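Local atomic coordinates of suppressor of fused homolog (Drosophila melanogaster, PDB entry 6LPH), a protein that probably binds transcription factors and sequesters them, this chain being the N-terminal part of the longer protein. Residues D201-Q206 with M234-S239; F218-M223 with D228-N233. One frame throughout, in Å; residues are numbered along the deposited sequence.

The chain first builds its seven-stranded mixed sheet, whose strand 189-199 leads directly into helix 201-219. The first turns of that helix supply one side of contact 1. At the helix's far end, residues 218-223 turn back and meet 228-233, so contact 2 closes a short loop with four residues between its segments. The chain then runs on through 234-239, which returns to the start of the helix and closes the wider loop of contact 1; the smaller loop lies wholly within the larger. The centres are 12 Å apart, and Leu219 CD2 packs against Glu203 and Arg236. Contact 1 ties the start of helix 201-219 to the segment entering helix 240-243; contact 2 joins its end region to 228-233, which packs on strands 172-186 and 189-199.

Contact 1 (D201-Q206 with M234-S239); sequences DDELEQ and MDRQMS
Glu203 OE1 accepts two donors: Arg236 NH2 at 2.8 Å, and the backbone N of Val240, in helix 240-243. Arg236 meets the carboxylate end-on. Its NH2 bond to Glu203 OE1 is nearly straight (172°), while Arg236 NH1 reaches Glu203 OE2 at 3.0 Å, and both carboxylate oxygens use their syn lone pairs. The two flat groups are 25° apart, close to coplanar, which suits a two-bonded, end-on salt bridge. Glu203 gets there on a chain extended beyond CG, and Arg236 comes from the opposite direction with a bend at chi3 (-20°). Arg236 NH2 also donates to Met238 O at 3.1 Å, from somewhat outside the carbonyl plane, which pins the guanidinium to its own loop. The second oxygen, Glu203 OE2, also accepts the backbone N of Phe200, just before the helix.

Beside this pair, Ser239 OG donates to the syn lone pair of Asp202 OD2 at 2.7 Å. Ser239 is the N-cap of helix 240-243, its side chain capping a backbone N just beyond it, and Ser239 CB lies 3.1 Å from Asp202 OD1. Glu203 OE1 packs 3.3 Å from Ser239 CA, so two adjacent acidic side chains of helix 201-219 both lie against the cap residue. The buried carboxylate of Glu203 is thus met by an arginine and by the amides of Val240 and Phe200, a setting that would probably favour its negative charge and that joins the start of one helix to the start of the next.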
loop_
_atom_site.group_PDB
_atom_site.type_symbol
_atom_site.label_atom_id
_atom_site.label_comp_id
_atom_site.label_asym_id
_atom_site.label_seq_id
_atom_site.Cartn_x
_atom_site.Cartn_y
_atom_site.Cartn_z
ATOM N N ASP A 201 -9.251 -6.560 14.746
ATOM C CA ASP A 201 -8.605 -7.544 15.603
ATOM C C ASP A 201 -9.157 -8.935 15.361
ATOM O O ASP A 201 -8.368 -9.870 15.279
ATOM C CB ASP A 201 -8.784 -7.213 17.093
ATOM C CG ASP A 201 -7.901 -6.053 17.566
ATOM O OD1 ASP A 201 -7.265 -5.356 16.753
ATOM O OD2 ASP A 201 -7.865 -5.819 18.793
ATOM N N ASP A 202 -10.490 -9.082 15.277
ATOM C CA ASP A 202 -11.065 -10.429 15.098
ATOM C C ASP A 202 -10.751 -11.001 13.709
ATOM O O ASP A 202 -10.513 -12.205 13.564
ATOM C CB ASP A 202 -12.574 -10.510 15.447
ATOM C CG ASP A 202 -13.458 -9.587 14.591
ATOM O OD1 ASP A 202 -12.934 -8.694 13.896
ATOM O OD2 ASP A 202 -14.700 -9.740 14.635
ATOM N N GLU A 203 -10.713 -10.128 12.703
ATOM C CA GLU A 203 -10.327 -10.535 11.340
ATOM C C GLU A 203 -8.880 -11.063 11.327
ATOM O O GLU A 203 -8.570 -12.108 10.706
ATOM C CB GLU A 203 -10.524 -9.364 10.355
ATOM C CG GLU A 203 -12.003 -9.123 10.018
ATOM C CD GLU A 203 -12.355 -7.720 9.522
ATOM O OE1 GLU A 203 -13.572 -7.480 9.325
ATOM O OE2 GLU A 203 -11.457 -6.864 9.317
ATOM N N LEU A 204 -8.002 -10.341 12.019
ATOM C CA LEU A 204 -6.607 -10.763 12.147
ATOM C C LEU A 204 -6.550 -12.099 12.884
ATOM O O LEU A 204 -5.882 -13.037 12.442
ATOM C CB LEU A 204 -5.759 -9.721 12.895
ATOM C CG LEU A 204 -4.413 -10.338 13.283
ATOM C CD1 LEU A 204 -3.534 -10.411 12.041
ATOM C CD2 LEU A 204 -3.739 -9.615 14.439
ATOM N N GLU A 205 -7.280 -12.182 13.987
ATOM C CA GLU A 205 -7.288 -13.417 14.781
ATOM C C GLU A 205 -7.644 -14.632 13.916
ATOM O O GLU A 205 -6.972 -15.658 13.987
ATOM C CB GLU A 205 -8.228 -13.281 15.993
ATOM C CG GLU A 205 -7.784 -14.118 17.173
ATOM C CD GLU A 205 -7.728 -13.341 18.496
ATOM O OE1 GLU A 205 -7.816 -14.005 19.548
ATOM O OE2 GLU A 205 -7.598 -12.075 18.503
ATOM N N GLN A 206 -8.670 -14.493 13.074
ATOM C CA GLN A 206 -9.158 -15.619 12.289
ATOM C C GLN A 206 -8.289 -15.921 11.075
ATOM O O GLN A 206 -8.201 -17.070 10.649
ATOM C CB GLN A 206 -10.645 -15.471 11.922
ATOM C CG GLN A 206 -11.564 -15.271 13.137
ATOM C CD GLN A 206 -11.452 -16.362 14.208
ATOM O OE1 GLN A 206 -11.697 -16.113 15.407
ATOM N NE2 GLN A 206 -11.095 -17.576 13.784
ATOM N N MET A 234 -10.707 3.431 6.769
ATOM C CA MET A 234 -10.219 3.618 8.163
ATOM C C MET A 234 -11.338 3.919 9.163
ATOM O O MET A 234 -11.142 3.774 10.372
ATOM C CB MET A 234 -9.119 4.687 8.233
ATOM C CG MET A 234 -7.895 4.353 7.355
ATOM S SD MET A 234 -7.049 2.803 7.834
ATOM C CE MET A 234 -6.469 3.286 9.461
ATOM N N ASP A 235 -12.500 4.310 8.648
ATOM C CA ASP A 235 -13.654 4.639 9.483
ATOM C C ASP A 235 -14.614 3.459 9.614
ATOM O O ASP A 235 -15.716 3.618 10.153
ATOM C CB ASP A 235 -14.426 5.836 8.878
ATOM C CG ASP A 235 -13.587 7.090 8.798
ATOM O OD1 ASP A 235 -12.890 7.408 9.791
ATOM O OD2 ASP A 235 -13.631 7.771 7.749
ATOM N N ARG A 236 -14.222 2.289 9.111
ATOM C CA ARG A 236 -15.100 1.110 9.216
ATOM C C ARG A 236 -15.443 0.804 10.671
ATOM O O ARG A 236 -14.563 0.776 11.531
ATOM C CB ARG A 236 -14.479 -0.141 8.586
ATOM C CG ARG A 236 -15.567 -0.994 8.011
ATOM C CD ARG A 236 -15.280 -2.436 7.656
ATOM N NE ARG A 236 -13.902 -2.890 7.443
ATOM C CZ ARG A 236 -13.493 -4.087 7.892
ATOM N NH1 ARG A 236 -12.263 -4.546 7.676
ATOM N NH2 ARG A 236 -14.343 -4.843 8.595
ATOM N N GLN A 237 -16.703 0.506 10.925
ATOM C CA GLN A 237 -17.180 0.429 12.314
ATOM C C GLN A 237 -17.353 -0.986 12.822
ATOM O O GLN A 237 -17.273 -1.216 14.019
ATOM C CB GLN A 237 -18.475 1.228 12.506
ATOM C CG GLN A 237 -18.297 2.752 12.582
ATOM C CD GLN A 237 -17.182 3.190 13.523
ATOM O OE1 GLN A 237 -16.262 3.896 13.121
ATOM N NE2 GLN A 237 -17.243 2.749 14.776
ATOM N N MET A 238 -17.562 -1.931 11.908
ATOM C CA MET A 238 -17.896 -3.309 12.280
ATOM C C MET A 238 -17.077 -4.272 11.444
ATOM O O MET A 238 -16.811 -3.981 10.278
ATOM C CB MET A 238 -19.396 -3.576 12.075
ATOM C CG MET A 238 -20.277 -3.009 13.196
ATOM S SD MET A 238 -22.056 -3.127 12.912
ATOM C CE MET A 238 -22.346 -4.880 13.137
ATOM N N SER A 239 -16.671 -5.400 12.042
ATOM C CA SER A 239 -15.909 -6.415 11.322
ATOM C C SER A 239 -16.844 -7.227 10.480
ATOM O O SER A 239 -18.076 -7.188 10.656
ATOM C CB SER A 239 -15.170 -7.354 12.276
ATOM O OG SER A 239 -16.080 -8.222 12.925
#

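Contact 2 (F218-M223 with D228-N233); sequences FLRQDM and DWLVTN
Apolar packing centres on Leu230, whose two methyls are shared between Leu219 and Arg220. Leu230 CD2 touches Leu219 CB at 3.6 Å and Arg220 CG at 3.7 Å, and so sits against the roots of two consecutive side chains in the type I turn Leu219-Asp222. Leu230 CD1 reaches farther out along the arginine, lying over one face of its guanidinium at 3.7 Å from Arg220 NE. Arg220 runs extended from CG to NE (chi2 179°, chi3 -174°), so that its aliphatic part and its flat head both lie against the leucine. Leu230 also touches Ala176, Gln195 and Val197 of the sheet; Leu219 rests on Val199.

Polar groups approach without bonding across the contact. Asp228 O lies at the edge of the Arg220 guanidinium, in its plane, but 3.9 Å from Arg220 NE; Arg220 CG is closer to that carbonyl, at 3.6 Å. The backbones approach at Arg220 O and Asp228 N, also 3.6 Å apart. The charged ends stay separated, Arg220 NE to Asp228 OD1 being 5.6 Å, so any attraction between them is probably modest. The guanidinium has a weak hydrogen bond from Arg220 NH1 to Asn217 OD1, three residues back along the chain.

An alanine in place of Arg220 would lose the methylenes and the guanidinium face, and is likely to leave the Leu230 methyls less covered on that side. Within the loop, Thr225 OG1 is a second hold, hydrogen-bonded to Leu219 O and Asp222 O. Between the two segments themselves there is no hydrogen bond, and their contact relies on leucine-leucine packing and on the hydrocarbon and flat face of an arginine.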
loop_
_atom_site.group_PDB
_atom_site.type_symbol
_atom_site.label_atom_id
_atom_site.label_comp_id
_atom_site.label_asym_id
_atom_site.label_seq_id
_atom_site.Cartn_x
_atom_site.Cartn_y
_atom_site.Cartn_z
ATOM N N PHE A 218 -14.043 -13.388 2.484
ATOM C CA PHE A 218 -15.211 -12.848 3.207
ATOM C C PHE A 218 -15.338 -11.342 2.995
ATOM O O PHE A 218 -16.426 -10.847 2.691
ATOM C CB PHE A 218 -15.118 -13.100 4.723
ATOM C CG PHE A 218 -15.303 -14.536 5.138
ATOM C CD1 PHE A 218 -16.018 -15.449 4.339
ATOM C CD2 PHE A 218 -14.777 -14.974 6.368
ATOM C CE1 PHE A 218 -16.191 -16.772 4.753
ATOM C CE2 PHE A 218 -14.958 -16.293 6.791
ATOM C CZ PHE A 218 -15.650 -17.191 5.974
ATOM N N LEU A 219 -14.223 -10.622 3.171
ATOM C CA LEU A 219 -14.172 -9.157 3.007
ATOM C C LEU A 219 -14.589 -8.665 1.619
ATOM O O LEU A 219 -15.215 -7.608 1.488
ATOM C CB LEU A 219 -12.771 -8.628 3.355
ATOM C CG LEU A 219 -12.283 -8.823 4.805
ATOM C CD1 LEU A 219 -10.792 -8.516 4.918
ATOM C CD2 LEU A 219 -13.066 -7.938 5.765
ATOM N N ARG A 220 -14.263 -9.452 0.596
ATOM C CA ARG A 220 -14.534 -9.086 -0.794
ATOM C C ARG A 220 -16.004 -9.097 -1.162
ATOM O O ARG A 220 -16.373 -8.559 -2.216
ATOM C CB ARG A 220 -13.844 -10.056 -1.762
ATOM C CG ARG A 220 -12.377 -9.832 -2.010
ATOM C CD ARG A 220 -11.845 -10.905 -2.978
ATOM N NE ARG A 220 -10.380 -10.812 -3.142
ATOM C CZ ARG A 220 -9.478 -11.702 -2.698
ATOM N NH1 ARG A 220 -9.842 -12.796 -2.032
ATOM N NH2 ARG A 220 -8.180 -11.493 -2.900
ATOM N N GLN A 221 -16.820 -9.717 -0.312
ATOM C CA GLN A 221 -18.214 -10.065 -0.623
ATOM C C GLN A 221 -19.164 -8.880 -0.547
ATOM O O GLN A 221 -20.239 -8.915 -1.119
ATOM C CB GLN A 221 -18.703 -11.087 0.403
ATOM C CG GLN A 221 -19.304 -12.331 -0.178
ATOM C CD GLN A 221 -18.244 -13.342 -0.537
ATOM O OE1 GLN A 221 -18.068 -14.344 0.162
ATOM N NE2 GLN A 221 -17.521 -13.085 -1.619
ATOM N N ASP A 222 -18.794 -7.855 0.211
ATOM C CA ASP A 222 -19.650 -6.698 0.357
ATOM C C ASP A 222 -18.837 -5.427 0.253
ATOM O O ASP A 222 -17.685 -5.399 0.674
ATOM C CB ASP A 222 -20.376 -6.741 1.705
ATOM C CG ASP A 222 -21.578 -5.805 1.738
ATOM O OD1 ASP A 222 -22.715 -6.272 1.484
ATOM O OD2 ASP A 222 -21.385 -4.591 1.972
ATOM N N MET A 223 -19.446 -4.376 -0.302
ATOM C CA MET A 223 -18.832 -3.053 -0.314
ATOM C C MET A 223 -18.439 -2.540 1.074
ATOM O O MET A 223 -17.390 -1.928 1.239
ATOM C CB MET A 223 -19.783 -2.045 -0.939
ATOM C CG MET A 223 -19.313 -1.610 -2.275
ATOM S SD MET A 223 -17.999 -0.380 -2.167
ATOM C CE MET A 223 -18.557 0.419 -3.669
ATOM N N ASP A 228 -14.871 -5.881 -4.063
ATOM C CA ASP A 228 -14.020 -6.788 -4.850
ATOM C C ASP A 228 -12.525 -6.524 -4.708
ATOM O O ASP A 228 -11.715 -7.466 -4.684
ATOM C CB ASP A 228 -14.335 -6.571 -6.319
ATOM C CG ASP A 228 -14.717 -7.806 -7.013
ATOM O OD1 ASP A 228 -13.942 -8.795 -6.916
ATOM O OD2 ASP A 228 -15.802 -7.784 -7.678
ATOM N N TRP A 229 -12.148 -5.244 -4.634
ATOM C CA TRP A 229 -10.727 -4.886 -4.637
ATOM C C TRP A 229 -10.137 -4.597 -3.294
ATOM O O TRP A 229 -9.029 -4.051 -3.222
ATOM C CB TRP A 229 -10.482 -3.690 -5.539
ATOM C CG TRP A 229 -10.555 -3.994 -7.007
ATOM C CD1 TRP A 229 -11.051 -5.141 -7.637
ATOM C CD2 TRP A 229 -10.169 -3.095 -8.092
ATOM N NE1 TRP A 229 -10.982 -5.014 -8.997
ATOM C CE2 TRP A 229 -10.461 -3.811 -9.342
ATOM C CE3 TRP A 229 -9.632 -1.807 -8.151
ATOM C CZ2 TRP A 229 -10.206 -3.243 -10.591
ATOM C CZ3 TRP A 229 -9.370 -1.248 -9.420
ATOM C CH2 TRP A 229 -9.658 -1.950 -10.601
ATOM N N LEU A 230 -10.863 -4.962 -2.232
ATOM C CA LEU A 230 -10.345 -4.913 -0.854
ATOM C C LEU A 230 -9.808 -3.523 -0.489
ATOM O O LEU A 230 -8.676 -3.362 -0.060
ATOM C CB LEU A 230 -9.298 -6.021 -0.627
ATOM C CG LEU A 230 -9.864 -7.455 -0.653
ATOM C CD1 LEU A 230 -8.766 -8.517 -0.740
ATOM C CD2 LEU A 230 -10.794 -7.719 0.530
ATOM N N VAL A 231 -10.642 -2.512 -0.686
ATOM C CA VAL A 231 -10.287 -1.165 -0.316
ATOM C C VAL A 231 -10.381 -1.052 1.205
ATOM O O VAL A 231 -11.356 -1.503 1.818
ATOM C CB VAL A 231 -11.227 -0.150 -1.002
ATOM C CG1 VAL A 231 -11.032 1.271 -0.443
ATOM C CG2 VAL A 231 -11.011 -0.196 -2.519
ATOM N N THR A 232 -9.366 -0.452 1.804
ATOM C CA THR A 232 -9.398 -0.187 3.257
ATOM C C THR A 232 -10.103 1.130 3.602
ATOM O O THR A 232 -9.714 2.185 3.089
ATOM C CB THR A 232 -7.968 -0.122 3.806
ATOM O OG1 THR A 232 -7.315 -1.363 3.540
ATOM C CG2 THR A 232 -7.956 0.180 5.328
ATOM N N ASN A 233 -11.131 1.054 4.471
ATOM C CA ASN A 233 -11.848 2.228 4.958
ATOM C C ASN A 233 -11.510 2.423 6.449
ATOM O O ASN A 233 -11.943 1.637 7.284
ATOM C CB ASN A 233 -13.375 2.066 4.759
ATOM C CG ASN A 233 -14.174 3.107 5.526
ATOM O OD1 ASN A 233 -13.667 4.176 5.870
ATOM N ND2 ASN A 233 -15.443 2.778 5.831
#